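PDB 3NRA: aspartate aminotransferase from Rhodobacter sphaeroides, which probably catalyses the pyridoxal-phosphate-dependent transfer of an amino group from L-aspartate to 2-oxoglutarate, giving oxaloacetate and L-glutamate. Local coordinates for residues Q313-E318 / L382-D387; A92-A97 / L220-R225; G70-T75 / V293-F298. One frame throughout, in Å; residues are numbered along the deposited sequence.

Interaction 1 of 3, residues Q313-E318 / L382-D387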
loop_
_atom_site.group_PDB
_atom_site.type_symbol
_atom_site.label_atom_id
_atom_site.label_comp_id
_atom_site.label_asym_id
_atom_site.label_seq_id
_atom_site.Cartn_x
_atom_site.Cartn_y
_atom_site.Cartn_z
ATOM N N GLN B 313 -3.907 -6.364 -30.558
ATOM C CA GLN B 313 -3.089 -6.066 -31.730
ATOM C C GLN B 313 -3.968 -5.524 -32.857
ATOM O O GLN B 313 -3.553 -4.652 -33.598
ATOM C CB GLN B 313 -2.345 -7.330 -32.202
ATOM C CG GLN B 313 -1.113 -7.059 -33.070
ATOM C CD GLN B 313 -0.200 -8.279 -33.239
ATOM O OE1 GLN B 313 0.076 -9.029 -32.281
ATOM N NE2 GLN B 313 0.301 -8.460 -34.445
ATOM N N ALA B 314 -5.195 -6.016 -32.951
ATOM C CA ALA B 314 -6.159 -5.482 -33.925
ATOM C C ALA B 314 -6.518 -4.032 -33.598
ATOM O O ALA B 314 -6.575 -3.180 -34.496
ATOM C CB ALA B 314 -7.415 -6.361 -33.993
ATOM N N ILE B 315 -6.688 -3.735 -32.310
ATOM C CA ILE B 315 -6.957 -2.367 -31.863
ATOM C C ILE B 315 -5.735 -1.471 -32.101
ATOM O O ILE B 315 -5.855 -0.387 -32.694
ATOM C CB ILE B 315 -7.312 -2.306 -30.368
ATOM C CG1 ILE B 315 -8.633 -3.039 -30.090
ATOM C CG2 ILE B 315 -7.427 -0.855 -29.920
ATOM C CD1 ILE B 315 -8.903 -3.221 -28.632
ATOM N N ARG B 316 -4.569 -1.937 -31.645
ATOM C CA ARG B 316 -3.301 -1.263 -31.928
ATOM C C ARG B 316 -3.199 -0.831 -33.389
ATOM O O ARG B 316 -2.934 0.349 -33.677
ATOM C CB ARG B 316 -2.127 -2.177 -31.595
ATOM C CG ARG B 316 -0.745 -1.530 -31.764
ATOM C CD ARG B 316 0.361 -2.586 -31.855
ATOM N NE ARG B 316 0.334 -3.306 -33.127
ATOM C CZ ARG B 316 1.271 -4.175 -33.532
ATOM N NH1 ARG B 316 2.350 -4.434 -32.784
ATOM N NH2 ARG B 316 1.145 -4.772 -34.714
ATOM N N ASP B 317 -3.433 -1.762 -34.306
ATOM C CA ASP B 317 -3.203 -1.509 -35.739
ATOM C C ASP B 317 -4.196 -0.522 -36.348
ATOM O O ASP B 317 -3.824 0.290 -37.200
ATOM C CB ASP B 317 -3.251 -2.823 -36.540
ATOM C CG ASP B 317 -2.058 -3.743 -36.256
ATOM O OD1 ASP B 317 -1.094 -3.305 -35.602
ATOM O OD2 ASP B 317 -2.108 -4.913 -36.692
ATOM N N GLU B 318 -5.467 -0.629 -35.980
ATOM C CA GLU B 318 -6.465 0.304 -36.507
ATOM C C GLU B 318 -6.291 1.687 -35.894
ATOM O O GLU B 318 -6.430 2.659 -36.574
ATOM C CB GLU B 318 -7.905 -0.195 -36.323
ATOM C CG GLU B 318 -8.913 0.573 -37.247
ATOM C CD GLU B 318 -10.352 0.031 -37.190
ATOM O OE1 GLU B 318 -10.669 -0.768 -36.277
ATOM O OE2 GLU B 318 -11.159 0.410 -38.063
ATOM N N LEU B 382 -2.443 7.286 -24.774
ATOM C CA LEU B 382 -3.684 6.552 -24.813
ATOM C C LEU B 382 -3.439 5.180 -24.270
ATOM O O LEU B 382 -2.518 4.518 -24.697
ATOM C CB LEU B 382 -4.173 6.437 -26.245
ATOM C CG LEU B 382 -4.888 7.665 -26.831
ATOM C CD1 LEU B 382 -3.922 8.783 -27.067
ATOM C CD2 LEU B 382 -5.619 7.296 -28.142
ATOM N N ASN B 383 -4.275 4.729 -23.347
ATOM C CA ASN B 383 -4.353 3.305 -23.057
ATOM C C ASN B 383 -5.457 2.714 -23.928
ATOM O O ASN B 383 -6.639 3.002 -23.712
ATOM C CB ASN B 383 -4.616 3.047 -21.551
ATOM C CG ASN B 383 -4.678 1.550 -21.206
ATOM O OD1 ASN B 383 -5.247 0.753 -21.954
ATOM N ND2 ASN B 383 -4.107 1.175 -20.052
ATOM N N PHE B 384 -5.078 1.884 -24.898
ATOM C CA PHE B 384 -6.037 1.362 -25.868
ATOM C C PHE B 384 -6.611 -0.020 -25.531
ATOM O O PHE B 384 -7.269 -0.637 -26.370
ATOM C CB PHE B 384 -5.461 1.402 -27.322
ATOM C CG PHE B 384 -4.250 0.532 -27.544
ATOM C CD1 PHE B 384 -4.387 -0.801 -27.923
ATOM C CD2 PHE B 384 -2.971 1.074 -27.460
ATOM C CE1 PHE B 384 -3.250 -1.605 -28.174
ATOM C CE2 PHE B 384 -1.859 0.306 -27.709
ATOM C CZ PHE B 384 -2.002 -1.058 -28.069
ATOM N N SER B 385 -6.463 -0.475 -24.292
ATOM C CA SER B 385 -7.226 -1.654 -23.838
ATOM C C SER B 385 -8.663 -1.226 -23.551
ATOM O O SER B 385 -9.058 -1.008 -22.399
ATOM C CB SER B 385 -6.567 -2.327 -22.642
ATOM O OG SER B 385 -7.220 -3.542 -22.342
ATOM N N GLN B 386 -9.421 -1.087 -24.647
ATOM C CA GLN B 386 -10.736 -0.456 -24.670
ATOM C C GLN B 386 -11.663 -1.296 -25.515
ATOM O O GLN B 386 -11.217 -2.234 -26.214
ATOM C CB GLN B 386 -10.658 0.932 -25.300
ATOM C CG GLN B 386 -9.690 1.927 -24.607
ATOM C CD GLN B 386 -10.115 2.282 -23.201
ATOM O OE1 GLN B 386 -11.337 2.235 -22.848
ATOM N NE2 GLN B 386 -9.121 2.629 -22.354
ATOM N N ASP B 387 -12.949 -0.950 -25.490
ATOM C CA ASP B 387 -13.881 -1.434 -26.498
ATOM C C ASP B 387 -13.341 -1.038 -27.885
ATOM O O ASP B 387 -13.013 0.109 -28.097
ATOM C CB ASP B 387 -15.273 -0.843 -26.284
ATOM C CG ASP B 387 -16.269 -1.274 -27.370
ATOM O OD1 ASP B 387 -16.901 -2.347 -27.211
ATOM O OD2 ASP B 387 -16.436 -0.539 -28.373
#
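I315, on helix 304-324, and F384, one residue past the end of strand 380-383, bring their CA atoms to 7.1 Å, the nearest backbone approach between the two segments. I315 meets both the ring and the main chain of the turn. Its CG2, anti to the backbone N, lies 3.6 Å from F384 CD1 and touches F384 O as well, while the other branch, through CG1, brings CD1 to 3.5 Å from Q386 O. In F384, CB points to the helix, and a chi1 of 64° lays the ring across it, beside R316. R316 CB is 3.6 Å from F384 CE1, and R316 CG follows past CZ. Of the R316 side chain, CB and CG make this contact. Its guanidinium leaves the ring and grips D317 side-on, NE at 2.9 Å and NH2 at 2.8 Å from the single atom D317 OD1, while NH1 bonds P334 O. Within 382-387, S385 N donates to N383 OD1 over 2.9 Å, nearly in line with the side-chain C=O, and Q386 NE2 reaches back to N383 O at 2.9 Å. Y226 and L340 also pack on F384, so that the ring is buried. An apolar contact between a helix and the Asx turn that starts at N383, it belongs to the small C-terminal domain of a fold type I aminotransferase, where helices 304-324 and 388-404 pack beside the sheet containing strand 380-383.

Interaction 2 of 3, residues A92-A97 / L220-R225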
loop_
_atom_site.group_PDB
_atom_site.type_symbol
_atom_site.label_atom_id
_atom_site.label_comp_id
_atom_site.label_asym_id
_atom_site.label_seq_id
_atom_site.Cartn_x
_atom_site.Cartn_y
_atom_site.Cartn_z
ATOM N N ALA B 92 10.255 -17.753 -13.205
ATOM C CA ALA B 92 11.546 -18.234 -13.737
ATOM C C ALA B 92 11.458 -18.613 -15.219
ATOM O O ALA B 92 12.331 -18.239 -16.015
ATOM C CB ALA B 92 12.101 -19.457 -12.891
ATOM N N ALA B 93 10.424 -19.383 -15.567
ATOM C CA ALA B 93 10.178 -19.800 -16.950
ATOM C C ALA B 93 9.921 -18.587 -17.847
ATOM O O ALA B 93 10.499 -18.484 -18.903
ATOM C CB ALA B 93 8.994 -20.765 -17.008
ATOM N N PHE B 94 9.110 -17.643 -17.360
ATOM C CA PHE B 94 8.791 -16.421 -18.112
ATOM C C PHE B 94 10.018 -15.574 -18.428
ATOM O O PHE B 94 10.232 -15.219 -19.576
ATOM C CB PHE B 94 7.750 -15.567 -17.371
ATOM C CG PHE B 94 7.315 -14.356 -18.145
ATOM C CD1 PHE B 94 6.734 -14.494 -19.404
ATOM C CD2 PHE B 94 7.585 -13.069 -17.672
ATOM C CE1 PHE B 94 6.356 -13.367 -20.140
ATOM C CE2 PHE B 94 7.209 -11.949 -18.401
ATOM C CZ PHE B 94 6.603 -12.095 -19.636
ATOM N N THR B 95 10.830 -15.293 -17.414
ATOM C CA THR B 95 12.009 -14.408 -17.562
ATOM C C THR B 95 13.319 -15.129 -17.982
ATOM O O THR B 95 14.295 -14.480 -18.312
ATOM C CB THR B 95 12.289 -13.642 -16.249
ATOM O OG1 THR B 95 12.545 -14.574 -15.176
ATOM C CG2 THR B 95 11.116 -12.742 -15.889
ATOM N N GLY B 96 13.322 -16.456 -17.979
ATOM C CA GLY B 96 14.508 -17.223 -18.431
ATOM C C GLY B 96 15.688 -17.210 -17.453
ATOM O O GLY B 96 16.827 -17.381 -17.863
ATOM N N ALA B 97 15.406 -16.991 -16.163
ATOM C CA ALA B 97 16.433 -17.083 -15.110
ATOM C C ALA B 97 15.794 -17.538 -13.782
ATOM O O ALA B 97 14.586 -17.384 -13.591
ATOM C CB ALA B 97 17.162 -15.726 -14.929
ATOM N N LEU B 220 6.053 -4.520 -16.173
ATOM C CA LEU B 220 4.615 -4.643 -15.891
ATOM C C LEU B 220 3.820 -5.177 -17.060
ATOM O O LEU B 220 2.946 -6.052 -16.877
ATOM C CB LEU B 220 4.048 -3.285 -15.500
ATOM C CG LEU B 220 2.557 -3.187 -15.102
ATOM C CD1 LEU B 220 1.645 -3.035 -16.361
ATOM C CD2 LEU B 220 2.106 -4.354 -14.193
ATOM N N TYR B 221 4.060 -4.626 -18.255
ATOM C CA TYR B 221 3.219 -4.968 -19.408
ATOM C C TYR B 221 3.920 -5.953 -20.393
ATOM O O TYR B 221 3.453 -6.156 -21.521
ATOM C CB TYR B 221 2.752 -3.673 -20.129
ATOM C CG TYR B 221 1.249 -3.508 -20.276
ATOM C CD1 TYR B 221 0.421 -4.584 -20.553
ATOM C CD2 TYR B 221 0.655 -2.242 -20.190
ATOM C CE1 TYR B 221 -0.947 -4.406 -20.766
ATOM C CE2 TYR B 221 -0.720 -2.078 -20.342
ATOM C CZ TYR B 221 -1.505 -3.153 -20.643
ATOM O OH TYR B 221 -2.889 -2.981 -20.817
ATOM N N SER B 222 4.975 -6.618 -19.922
ATOM C CA SER B 222 5.861 -7.416 -20.788
ATOM C C SER B 222 5.213 -8.690 -21.294
ATOM O O SER B 222 5.630 -9.216 -22.291
ATOM C CB SER B 222 7.156 -7.770 -20.051
ATOM O OG SER B 222 6.873 -8.522 -18.866
ATOM N N ARG B 223 4.160 -9.152 -20.625
ATOM C CA ARG B 223 3.432 -10.341 -21.076
ATOM C C ARG B 223 2.504 -10.087 -22.286
ATOM O O ARG B 223 2.195 -11.021 -23.055
ATOM C CB ARG B 223 2.625 -10.931 -19.922
ATOM C CG ARG B 223 2.314 -12.368 -20.105
ATOM C CD ARG B 223 1.508 -12.912 -18.960
ATOM N NE ARG B 223 1.094 -14.264 -19.264
ATOM C CZ ARG B 223 0.133 -14.933 -18.635
ATOM N NH1 ARG B 223 -0.514 -14.400 -17.620
ATOM N NH2 ARG B 223 -0.146 -16.165 -19.006
ATOM N N LEU B 224 2.033 -8.855 -22.447
ATOM C CA LEU B 224 1.158 -8.536 -23.565
ATOM C C LEU B 224 2.012 -8.175 -24.764
ATOM O O LEU B 224 2.061 -7.036 -25.161
ATOM C CB LEU B 224 0.203 -7.395 -23.210
ATOM C CG LEU B 224 -0.997 -7.269 -24.161
ATOM C CD1 LEU B 224 -2.084 -8.280 -23.717
ATOM C CD2 LEU B 224 -1.551 -5.842 -24.188
ATOM N N ARG B 225 2.660 -9.184 -25.349
ATOM C CA ARG B 225 3.722 -8.980 -26.361
ATOM C C ARG B 225 3.163 -9.334 -27.733
ATOM O O ARG B 225 2.633 -10.416 -27.922
ATOM C CB ARG B 225 4.955 -9.848 -26.027
ATOM C CG ARG B 225 6.105 -9.793 -27.074
ATOM C CD ARG B 225 7.335 -10.645 -26.665
ATOM N NE ARG B 225 6.992 -12.044 -26.381
ATOM C CZ ARG B 225 6.784 -13.005 -27.289
ATOM N NH1 ARG B 225 6.920 -12.780 -28.596
ATOM N NH2 ARG B 225 6.427 -14.216 -26.877
#
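F94, near the C-terminal end of helix 81-95, pushes its ring against S222 and R223, the two central residues of a type I beta turn from Y221 to L224. This turn follows strand 214-218 of the seven-stranded mixed sheet in the large, cofactor-binding domain of the fold type I enzymes. The first shell is small and made by the far end of the ring. S222 OG lies at the ring edge, near its plane, 3.5 Å from F94 CE2 and 3.7 Å from F94 CZ, so the hydroxyl oxygen faces ring C-H groups and not the pi cloud. R223 is met obliquely: F94 CZ is 3.9 Å from R223 CA, and F94 CE1 is 4.2 Å from R223 CG. With CG anti to the backbone N (chi1 -176°), the F94 ring is carried off the helix and spans the 8.6 Å between F94 CA and R223 CA.

The next shell fixes these groups. The turn is closed by L224 N bonding Y221 O at 3.2 Å, and S222 OG is held by Q219 O. H233 meets the F94 ring edge-to-face, F298 meets it with planes at about 45°, and M249 of strand 245-249 touches both F94 and S222. Cutting F94 back to an alanine is likely to open a gap beside the turn, costing S222 and R223 their contact with the helix and F298 and H233 an aromatic neighbour. R223 itself runs extended from CG to NE and forms a cation-pi contact with F298. Its two terminal nitrogens are divided between two carboxylates, NH1 paired with E255 OE2 and NH2 with E300 OE1.

Interaction 3 of 3, residues G70-T75 / V293-F298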
loop_
_atom_site.group_PDB
_atom_site.type_symbol
_atom_site.label_atom_id
_atom_site.label_comp_id
_atom_site.label_asym_id
_atom_site.label_seq_id
_atom_site.Cartn_x
_atom_site.Cartn_y
_atom_site.Cartn_z
ATOM N N GLY B 70 -8.958 -17.653 7.804
ATOM C CA GLY B 70 -7.861 -16.918 8.418
ATOM C C GLY B 70 -6.512 -17.245 7.851
ATOM O O GLY B 70 -5.643 -16.388 7.797
ATOM N N VAL B 71 -6.347 -18.482 7.383
ATOM C CA VAL B 71 -5.117 -18.884 6.673
ATOM C C VAL B 71 -4.858 -18.046 5.401
ATOM O O VAL B 71 -3.706 -17.825 5.027
ATOM C CB VAL B 71 -5.141 -20.405 6.320
ATOM C CG1 VAL B 71 -5.980 -20.649 5.112
ATOM C CG2 VAL B 71 -3.717 -20.935 6.129
ATOM N N GLN B 72 -5.923 -17.548 4.762
ATOM C CA GLN B 72 -5.757 -16.674 3.584
ATOM C C GLN B 72 -5.708 -15.188 3.978
ATOM O O GLN B 72 -4.995 -14.421 3.358
ATOM C CB GLN B 72 -6.854 -16.907 2.550
ATOM C CG GLN B 72 -6.568 -16.253 1.183
ATOM C CD GLN B 72 -5.340 -16.838 0.514
ATOM O OE1 GLN B 72 -5.314 -18.014 0.181
ATOM N NE2 GLN B 72 -4.302 -16.021 0.348
ATOM N N ALA B 73 -6.490 -14.814 4.989
ATOM C CA ALA B 73 -6.635 -13.424 5.404
ATOM C C ALA B 73 -5.337 -12.881 5.948
ATOM O O ALA B 73 -5.039 -11.697 5.748
ATOM C CB ALA B 73 -7.731 -13.297 6.469
ATOM N N TYR B 74 -4.580 -13.744 6.667
ATOM C CA TYR B 74 -3.269 -13.380 7.205
ATOM C C TYR B 74 -2.134 -14.184 6.528
ATOM O O TYR B 74 -2.233 -15.411 6.346
ATOM C CB TYR B 74 -3.244 -13.586 8.730
ATOM C CG TYR B 74 -4.077 -12.564 9.485
ATOM C CD1 TYR B 74 -5.449 -12.746 9.671
ATOM C CD2 TYR B 74 -3.494 -11.422 10.006
ATOM C CE1 TYR B 74 -6.219 -11.782 10.363
ATOM C CE2 TYR B 74 -4.225 -10.488 10.685
ATOM C CZ TYR B 74 -5.588 -10.673 10.881
ATOM O OH TYR B 74 -6.290 -9.709 11.557
ATOM N N THR B 75 -1.097 -13.479 6.104
ATOM C CA THR B 75 0.073 -14.087 5.429
ATOM C C THR B 75 1.303 -13.428 5.984
ATOM O O THR B 75 1.203 -12.370 6.646
ATOM C CB THR B 75 0.089 -13.802 3.893
ATOM O OG1 THR B 75 0.472 -12.429 3.658
ATOM C CG2 THR B 75 -1.280 -14.091 3.237
ATOM N N VAL B 293 -5.790 -14.902 -5.926
ATOM C CA VAL B 293 -6.011 -14.894 -7.388
ATOM C C VAL B 293 -4.723 -15.210 -8.166
ATOM O O VAL B 293 -4.791 -15.695 -9.304
ATOM C CB VAL B 293 -6.620 -13.567 -7.928
ATOM C CG1 VAL B 293 -7.910 -13.200 -7.153
ATOM C CG2 VAL B 293 -5.587 -12.437 -7.894
ATOM N N LEU B 294 -3.567 -14.984 -7.535
ATOM C CA LEU B 294 -2.274 -15.278 -8.146
ATOM C C LEU B 294 -2.011 -16.754 -8.334
ATOM O O LEU B 294 -1.123 -17.113 -9.099
ATOM C CB LEU B 294 -1.121 -14.672 -7.310
ATOM C CG LEU B 294 -1.121 -13.141 -7.202
ATOM C CD1 LEU B 294 -0.080 -12.673 -6.203
ATOM C CD2 LEU B 294 -0.875 -12.514 -8.582
ATOM N N ARG B 295 -2.788 -17.624 -7.665
ATOM C CA ARG B 295 -2.697 -19.074 -7.923
ATOM C C ARG B 295 -2.989 -19.429 -9.402
ATOM O O ARG B 295 -2.485 -20.454 -9.924
ATOM C CB ARG B 295 -3.627 -19.848 -6.985
ATOM C CG ARG B 295 -3.259 -19.717 -5.503
ATOM C CD ARG B 295 -4.010 -20.760 -4.614
ATOM N NE ARG B 295 -3.505 -20.737 -3.228
ATOM C CZ ARG B 295 -4.056 -20.059 -2.208
ATOM N NH1 ARG B 295 -5.187 -19.349 -2.359
ATOM N NH2 ARG B 295 -3.464 -20.090 -1.010
ATOM N N GLY B 296 -3.773 -18.564 -10.073
ATOM C CA GLY B 296 -4.093 -18.720 -11.497
ATOM C C GLY B 296 -3.142 -18.008 -12.475
ATOM O O GLY B 296 -3.284 -18.168 -13.686
ATOM N N TRP B 297 -2.208 -17.199 -11.952
ATOM C CA TRP B 297 -1.389 -16.337 -12.778
ATOM C C TRP B 297 -0.332 -17.167 -13.498
ATOM O O TRP B 297 0.397 -17.963 -12.858
ATOM C CB TRP B 297 -0.715 -15.243 -11.927
ATOM C CG TRP B 297 -0.022 -14.150 -12.739
ATOM C CD1 TRP B 297 -0.375 -13.696 -13.982
ATOM C CD2 TRP B 297 1.092 -13.330 -12.319
ATOM N NE1 TRP B 297 0.483 -12.677 -14.379
ATOM C CE2 TRP B 297 1.385 -12.439 -13.381
ATOM C CE3 TRP B 297 1.882 -13.290 -11.174
ATOM C CZ2 TRP B 297 2.424 -11.523 -13.318
ATOM C CZ3 TRP B 297 2.933 -12.390 -11.117
ATOM C CH2 TRP B 297 3.191 -11.519 -12.171
ATOM N N PHE B 298 -0.281 -17.006 -14.826
ATOM C CA PHE B 298 0.546 -17.836 -15.739
ATOM C C PHE B 298 0.045 -19.277 -15.876
ATOM O O PHE B 298 0.741 -20.122 -16.423
ATOM C CB PHE B 298 2.040 -17.813 -15.337
ATOM C CG PHE B 298 2.741 -16.563 -15.715
ATOM C CD1 PHE B 298 3.153 -16.358 -17.026
ATOM C CD2 PHE B 298 2.994 -15.580 -14.781
ATOM C CE1 PHE B 298 3.798 -15.204 -17.390
ATOM C CE2 PHE B 298 3.647 -14.430 -15.138
ATOM C CZ PHE B 298 4.047 -14.234 -16.444
#
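Q72 OE1 is gripped by both terminal nitrogens of R295, with NH1 at 2.9 Å and NH2 at 3.0 Å from that one oxygen. This end-on pair of hydrogen bonds to one acceptor ties the short helix 70-73, at the subunit interface of the fold type I aminotransferase dimer, to the 3-10 segment that follows helix 288-291. The backbones stay well apart, Q72 CA and V293 CA being 11.1 Å from each other, so two long side chains coming from opposite directions make the whole contact. A bend at chi2 in Q72 and an R295 chain extended from CG to NE bring the amide oxygen to the end of the guanidinium. The oxygen lies in the guanidinium plane, at its edge, but the amide is turned steeply against it. Consequently the donors are not equivalent: NH2 lies in the carbonyl plane, on a lone pair, whereas NH1 stands 41° above it. Neither bond is straight (N-H...O 149° from NH1, 141° from NH2), as expected when two N-H groups converge on one atom.

With OE1 held by R295 and NE2 bonded to G288 O, the amide is probably fixed in its rotation; I83 of helix 81-95 packs on R295. D50 OD1 of the second subunit accepts from G70 N, and H46 of the second subunit stacks on Y74, just past the helix. The two bonds are nearly equal in length only, with R295 CZ 3.4 Å from Q72 OE1.

Interaction 1 is a buried, apolar contact in the small domain, built on a helix and a turn. Interactions 2 and 3 are partly buried and chemically unlike: interaction 2 rests on an aromatic edge against a beta turn, interaction 3 on charge-assisted hydrogen bonds near the subunit boundary. Helix 81-95 serves these two, carrying F94 in the one and packing I83 on R295 in the other. F298 of interaction 3 packs on F94 and R223, with its CE1 3.4 Å from R223 NE and 3.6 Å from F94 CD1. Interaction 1 joins interaction 2 more lightly, through S385 CB and Y221 OH at 4.2 Å. Interactions 1 and 3 stay about 14 Å apart at their nearest atoms.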